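Local coordinates for putative NADH dehydrogenase/NAD(P)H nitroreductase (PDB 3M5K), which binds flavin mononucleotide and is probably an oxidoreductase of the nitroreductase family, at residues A[97-102]-A[142-147]. Numbering follows the deposited sequence.
Sequences DCSAAS and MPLNVI
C98 and S102 lie on helix segment 97-102, which runs nearly parallel to strand segment 142-147, the segment axes 16° apart and 9.5 Å at the closest. L144 and N145, adjacent in the chain, both have CB directed toward the helix. The helix-like psi of L144 departs from regular strand geometry and brings both side chains to this side. The polar link is between S102 and N145. N145 ND2 donates to S102 OG over 2.9 Å, with an N-H...O angle of 163°, and OG lies in the amide plane. The serine hydroxyl in turn donates to C98 O, 2.8 Å from S102 OG, one helical turn back. S102 OG sits beside its own backbone N (chi1 -67°), which lets it turn back to that carbonyl. C98 O also accepts from S102 N, and the two donors approach from opposite faces of the carbonyl plane. The other amide end, N145 OD1, accepts from V83 N of strand 79-86, so both ends of the buried amide are held. With an alanine in place of the serine, N145 ND2 would probably lose this acceptor and C98 O its second donor, leaving the amide less firmly fixed. L144 extends its CD2 to the helix backbone, 3.6 Å from C98 C, and against C98 CB at 3.8 Å. L96 of the second subunit packs on L144 and S99. D97 belongs to an FMN pocket. Helix 94-111 packs here on the antiparallel sheet in the alpha+beta fold of the nitroreductase family.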
# COMPACT_ATOMS: atom_id res chain seq x y z
N ASP A 97 0.83 3.75 -6.43
CA ASP A 97 1.15 4.82 -5.50
C ASP A 97 0.01 5.04 -4.52
O ASP A 97 0.23 5.19 -3.30
CB ASP A 97 1.37 6.16 -6.21
CG ASP A 97 2.59 6.18 -7.16
OD1 ASP A 97 3.29 5.16 -7.40
OD2 ASP A 97 2.81 7.28 -7.69
N CYS A 98 -1.22 5.13 -5.05
CA CYS A 98 -2.37 5.44 -4.20
C CYS A 98 -2.78 4.29 -3.29
O CYS A 98 -3.35 4.51 -2.22
CB CYS A 98 -3.56 5.92 -5.04
SG CYS A 98 -3.31 7.52 -5.85
N SER A 99 -2.48 3.06 -3.70
CA SER A 99 -2.67 1.90 -2.83
C SER A 99 -1.67 1.92 -1.67
O SER A 99 -2.03 1.64 -0.54
CB SER A 99 -2.54 0.59 -3.64
OG SER A 99 -3.63 0.39 -4.56
N ALA A 100 -0.42 2.28 -1.94
CA ALA A 100 0.60 2.47 -0.89
C ALA A 100 0.21 3.62 0.07
O ALA A 100 0.33 3.51 1.27
CB ALA A 100 1.97 2.71 -1.49
N ALA A 101 -0.27 4.73 -0.48
CA ALA A 101 -0.77 5.84 0.33
C ALA A 101 -1.91 5.39 1.24
O ALA A 101 -1.94 5.74 2.45
CB ALA A 101 -1.24 6.99 -0.61
N SER A 102 -2.85 4.65 0.65
CA SER A 102 -3.99 4.11 1.40
C SER A 102 -3.54 3.27 2.58
O SER A 102 -4.07 3.42 3.69
CB SER A 102 -4.93 3.35 0.45
OG SER A 102 -5.55 4.26 -0.45
N MSE A 142 -9.28 9.91 -10.64
CA MSE A 142 -9.93 8.60 -10.44
C MSE A 142 -10.01 8.26 -8.96
O MSE A 142 -8.98 8.15 -8.29
CB MSE A 142 -9.16 7.50 -11.15
CG MSE A 142 -9.72 6.09 -10.96
SE MSE A 142 -11.57 5.91 -11.53
CE MSE A 142 -11.27 6.67 -13.33
N PRO A 143 -11.22 8.06 -8.43
CA PRO A 143 -11.30 7.59 -7.05
C PRO A 143 -10.94 6.11 -6.86
O PRO A 143 -11.51 5.22 -7.52
CB PRO A 143 -12.76 7.84 -6.67
CG PRO A 143 -13.51 7.70 -8.01
CD PRO A 143 -12.58 8.28 -9.03
N LEU A 144 -9.95 5.86 -5.98
CA LEU A 144 -9.49 4.50 -5.72
C LEU A 144 -10.44 3.82 -4.72
O LEU A 144 -10.80 2.66 -4.87
CB LEU A 144 -8.07 4.46 -5.13
CG LEU A 144 -7.54 3.04 -4.84
CD1 LEU A 144 -7.54 2.14 -6.12
CD2 LEU A 144 -6.11 3.17 -4.23
N ASN A 145 -10.79 4.56 -3.68
CA ASN A 145 -11.51 3.99 -2.53
C ASN A 145 -12.27 5.05 -1.75
O ASN A 145 -12.07 6.23 -1.96
CB ASN A 145 -10.55 3.20 -1.62
CG ASN A 145 -9.34 4.01 -1.17
OD1 ASN A 145 -9.42 5.23 -0.98
ND2 ASN A 145 -8.19 3.34 -1.04
N VAL A 146 -13.16 4.61 -0.86
CA VAL A 146 -13.66 5.44 0.21
C VAL A 146 -13.25 4.80 1.52
O VAL A 146 -13.46 3.60 1.74
CB VAL A 146 -15.24 5.63 0.17
CG1 VAL A 146 -15.68 6.61 1.30
CG2 VAL A 146 -15.71 6.06 -1.25
N ILE A 147 -12.67 5.60 2.39
CA ILE A 147 -12.17 5.09 3.68
C ILE A 147 -12.93 5.81 4.82
O ILE A 147 -12.56 6.89 5.23
CB ILE A 147 -10.61 5.27 3.87
CG1 ILE A 147 -9.85 4.65 2.66
CG2 ILE A 147 -10.15 4.70 5.21
CD1 ILE A 147 -8.34 4.80 2.71